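Local coordinates for protein HemO (Neisseria meningitidis, PDB 1J77) that binds heme and probably cleaves its porphyrin ring oxidatively, as heme oxygenases do, at residues 40-45 / 131-136. Numbering follows the deposited sequence. Where two conformers were deposited one is given.
Sequences ENYIKF and LDYNGE
Tyr42 and Tyr133 meet in a slipped aromatic pair near the start of helix 39-60. The planes are tilted by only 24°, but the ring centroids lie 4.9 Å apart, so the overlap is slight. The closest atoms are CD2 and CE2 of Tyr42 and CD1 and CE1 of Tyr133. Tyr42 CD2 comes to 3.5 Å from Tyr133 CE1, and Tyr42 CE2 to 3.6 Å from Tyr133 CD1. CD1 of Tyr133 sits over one face of Tyr42, displaced toward the rim. The two side chains run past each other in opposite directions. With CG anti to the backbone N (chi1 -172°), the ring of Tyr42 extends from a CB that already points toward the loop. In Tyr133, CG is anti to the carbonyl carbon (chi1 -60°). Leu131 O lies 4.0 Å above one face of the Tyr133 ring, over its centre. Leu131 adds a lesser apolar contact, with its CD1 4.4 Å from Tyr42 CB.

Ala128 and Phe36 also pack on Tyr42.

The contact joins helix 39-60 to the loop after helix 122-129, with the side chain of Tyr42 about 11 Å from the bound heme. Apolar and offset-ring packing between the segments has little directionality. The hydrogen bond to Gly138 O satisfies the hydroxyl of buried Tyr42 and should help fix its ring against the same loop.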
ATOM      1  N   GLU A  40     -11.119   1.780 -17.982  1.00 27.67           N
ATOM      2  CA  GLU A  40     -11.169   3.132 -17.462  1.00 27.93           C
ATOM      3  C   GLU A  40     -11.081   3.144 -15.924  1.00 26.21           C
ATOM      4  O   GLU A  40     -10.292   3.859 -15.330  1.00 25.78           O
ATOM      5  CB  GLU A  40     -12.458   3.808 -17.916  1.00 29.64           C
ATOM      6  CG  GLU A  40     -12.689   5.176 -17.311  1.00 33.25           C
ATOM      7  CD  GLU A  40     -14.039   5.794 -17.648  1.00 38.79           C
ATOM      8  OE1 GLU A  40     -14.862   5.168 -18.390  1.00 43.30           O
ATOM      9  OE2 GLU A  40     -14.277   6.926 -17.164  1.00 40.74           O
ATOM     10  N   ASN A  41     -11.885   2.320 -15.280  1.00 24.50           N
ATOM     11  CA  ASN A  41     -11.791   2.228 -13.831  1.00 23.18           C
ATOM     12  C   ASN A  41     -10.459   1.606 -13.352  1.00 23.67           C
ATOM     13  O   ASN A  41      -9.972   1.986 -12.265  1.00 23.02           O
ATOM     14  CB  ASN A  41     -13.007   1.509 -13.252  1.00 23.53           C
ATOM     15  CG  ASN A  41     -14.124   2.456 -12.927  1.00 23.92           C
ATOM     16  OD1 ASN A  41     -14.255   3.537 -13.507  1.00 26.41           O
ATOM     17  ND2 ASN A  41     -14.909   2.083 -11.920  1.00 27.56           N
ATOM     18  N   TYR A  42      -9.891   0.670 -14.095  1.00 22.03           N
ATOM     19  CA  TYR A  42      -8.609   0.060 -13.689  1.00 22.25           C
ATOM     20  C   TYR A  42      -7.538   1.128 -13.745  1.00 22.12           C
ATOM     21  O   TYR A  42      -6.607   1.138 -12.895  1.00 21.55           O
ATOM     22  CB  TYR A  42      -8.193  -1.147 -14.553  1.00 23.44           C
ATOM     23  CG  TYR A  42      -6.994  -1.886 -14.021  1.00 23.35           C
ATOM     24  CD1 TYR A  42      -7.047  -2.586 -12.829  1.00 25.82           C
ATOM     25  CD2 TYR A  42      -5.772  -1.891 -14.713  1.00 22.30           C
ATOM     26  CE1 TYR A  42      -5.956  -3.288 -12.350  1.00 25.14           C
ATOM     27  CE2 TYR A  42      -4.710  -2.587 -14.254  1.00 23.98           C
ATOM     28  CZ  TYR A  42      -4.774  -3.270 -13.074  1.00 24.66           C
ATOM     29  OH  TYR A  42      -3.676  -3.904 -12.580  1.00 25.64           O
ATOM     30  N   ILE A  43      -7.638   2.039 -14.703  1.00 23.04           N
ATOM     31  CA  ILE A  43      -6.647   3.118 -14.797  1.00 22.82           C
ATOM     32  C   ILE A  43      -6.790   4.031 -13.583  1.00 21.76           C
ATOM     33  O   ILE A  43      -5.788   4.488 -13.014  1.00 20.66           O
ATOM     34  CB  ILE A  43      -6.770   3.860 -16.160  1.00 24.47           C
ATOM     35  CG1 ILE A  43      -6.120   3.007 -17.248  1.00 25.27           C
ATOM     36  CG2 ILE A  43      -6.144   5.198 -16.060  1.00 24.56           C
ATOM     37  CD1 ILE A  43      -6.443   3.418 -18.682  1.00 25.80           C
ATOM     38  N   LYS A  44      -8.007   4.266 -13.140  1.00 21.73           N
ATOM     39  CA  LYS A  44      -8.218   5.046 -11.919  1.00 21.40           C
ATOM     40  C   LYS A  44      -7.543   4.378 -10.728  1.00 20.90           C
ATOM     41  O   LYS A  44      -6.925   5.054  -9.878  1.00 21.58           O
ATOM     42  CB  LYS A  44      -9.709   5.188 -11.658  0.60 21.45           C
ATOM     43  CG  LYS A  44     -10.545   5.420 -12.955  0.60 23.90           C
ATOM     44  CD  LYS A  44     -12.015   5.677 -12.608  0.60 25.98           C
ATOM     45  CE  LYS A  44     -12.832   6.133 -13.771  0.60 26.19           C
ATOM     46  NZ  LYS A  44     -13.939   6.964 -13.265  0.60 28.07           N
ATOM     47  N   PHE A  45      -7.630   3.079 -10.676  1.00 19.81           N
ATOM     48  CA  PHE A  45      -7.013   2.304  -9.635  1.00 19.87           C
ATOM     49  C   PHE A  45      -5.501   2.437  -9.725  1.00 19.57           C
ATOM     50  O   PHE A  45      -4.825   2.598  -8.729  1.00 20.28           O
ATOM     51  CB  PHE A  45      -7.439   0.846  -9.724  1.00 19.91           C
ATOM     52  CG  PHE A  45      -6.830  -0.011  -8.708  1.00 20.63           C
ATOM     53  CD1 PHE A  45      -7.173   0.177  -7.393  1.00 22.27           C
ATOM     54  CD2 PHE A  45      -5.894  -0.991  -9.038  1.00 21.43           C
ATOM     55  CE1 PHE A  45      -6.574  -0.561  -6.414  1.00 22.63           C
ATOM     56  CE2 PHE A  45      -5.309  -1.755  -8.043  1.00 23.27           C
ATOM     57  CZ  PHE A  45      -5.691  -1.555  -6.747  1.00 21.62           C
ATOM     58  N   LEU A 131      -9.026  -9.619 -16.430  1.00 31.95           N
ATOM     59  CA  LEU A 131      -8.948  -8.600 -17.469  1.00 32.21           C
ATOM     60  C   LEU A 131      -7.793  -8.843 -18.435  1.00 33.76           C
ATOM     61  O   LEU A 131      -7.549  -8.023 -19.312  1.00 33.78           O
ATOM     62  CB  LEU A 131      -8.772  -7.221 -16.843  1.00 32.05           C
ATOM     63  CG  LEU A 131      -9.896  -6.650 -15.964  1.00 30.62           C
ATOM     64  CD1 LEU A 131      -9.575  -5.227 -15.421  1.00 27.92           C
ATOM     65  CD2 LEU A 131     -11.196  -6.624 -16.752  1.00 31.46           C
ATOM     66  N   ASP A 132      -7.093  -9.965 -18.246  1.00 34.98           N
ATOM     67  CA  ASP A 132      -5.920 -10.344 -19.041  1.00 36.28           C
ATOM     68  C   ASP A 132      -4.692  -9.554 -18.619  1.00 36.54           C
ATOM     69  O   ASP A 132      -3.694  -9.528 -19.339  1.00 37.75           O
ATOM     70  CB  ASP A 132      -6.173 -10.175 -20.548  1.00 37.20           C
ATOM     71  CG  ASP A 132      -7.203 -11.147 -21.077  1.00 40.23           C
ATOM     72  OD1 ASP A 132      -7.991 -10.734 -21.953  1.00 44.78           O
ATOM     73  OD2 ASP A 132      -7.306 -12.325 -20.673  1.00 41.66           O
ATOM     74  N   TYR A 133      -4.767  -8.870 -17.478  1.00 35.77           N
ATOM     75  CA  TYR A 133      -3.603  -8.166 -16.954  1.00 35.42           C
ATOM     76  C   TYR A 133      -2.836  -9.071 -15.981  1.00 35.58           C
ATOM     77  O   TYR A 133      -3.394  -9.505 -14.957  1.00 36.06           O
ATOM     78  CB  TYR A 133      -4.022  -6.900 -16.217  1.00 35.09           C
ATOM     79  CG  TYR A 133      -4.773  -5.894 -17.052  1.00 33.99           C
ATOM     80  CD1 TYR A 133      -5.815  -5.155 -16.510  1.00 33.96           C
ATOM     81  CD2 TYR A 133      -4.430  -5.660 -18.371  1.00 34.00           C
ATOM     82  CE1 TYR A 133      -6.517  -4.226 -17.275  1.00 35.13           C
ATOM     83  CE2 TYR A 133      -5.114  -4.711 -19.139  1.00 34.20           C
ATOM     84  CZ  TYR A 133      -6.162  -4.018 -18.601  1.00 34.80           C
ATOM     85  OH  TYR A 133      -6.830  -3.089 -19.390  1.00 35.47           O
ATOM     86  N   ASN A 134      -1.560  -9.322 -16.270  1.00 34.99           N
ATOM     87  CA  ASN A 134      -0.737 -10.201 -15.444  1.00 34.64           C
ATOM     88  C   ASN A 134       0.591  -9.540 -15.002  1.00 34.38           C
ATOM     89  O   ASN A 134       0.764  -8.336 -15.115  1.00 33.34           O
ATOM     90  CB  ASN A 134      -0.439 -11.471 -16.224  1.00 35.23           C
ATOM     91  CG  ASN A 134       0.011 -11.170 -17.627  1.00 36.09           C
ATOM     92  OD1 ASN A 134       0.998 -10.480 -17.831  1.00 35.70           O
ATOM     93  ND2 ASN A 134      -0.750 -11.634 -18.606  1.00 36.49           N
ATOM     94  N   GLY A 135       1.500 -10.349 -14.472  1.00 34.41           N
ATOM     95  CA  GLY A 135       2.761  -9.858 -13.947  1.00 34.96           C
ATOM     96  C   GLY A 135       3.724  -9.309 -14.966  1.00 35.60           C
ATOM     97  O   GLY A 135       4.767  -8.749 -14.596  1.00 35.56           O
ATOM     98  N   GLU A 136       3.376  -9.444 -16.239  1.00 36.23           N
ATOM     99  CA  GLU A 136       4.208  -8.920 -17.311  1.00 36.49           C
ATOM    100  C   GLU A 136       3.540  -7.783 -18.053  1.00 35.36           C
ATOM    101  O   GLU A 136       4.165  -7.189 -18.930  1.00 36.57           O
ATOM    102  CB  GLU A 136       4.557 -10.016 -18.344  1.00 37.61           C
ATOM    103  CG  GLU A 136       4.970 -11.354 -17.750  1.00 40.25           C
ATOM    104  CD  GLU A 136       6.343 -11.364 -17.096  1.00 43.15           C
ATOM    105  OE1 GLU A 136       7.168 -10.452 -17.339  1.00 45.12           O
ATOM    106  OE2 GLU A 136       6.606 -12.320 -16.324  1.00 46.30           O
TER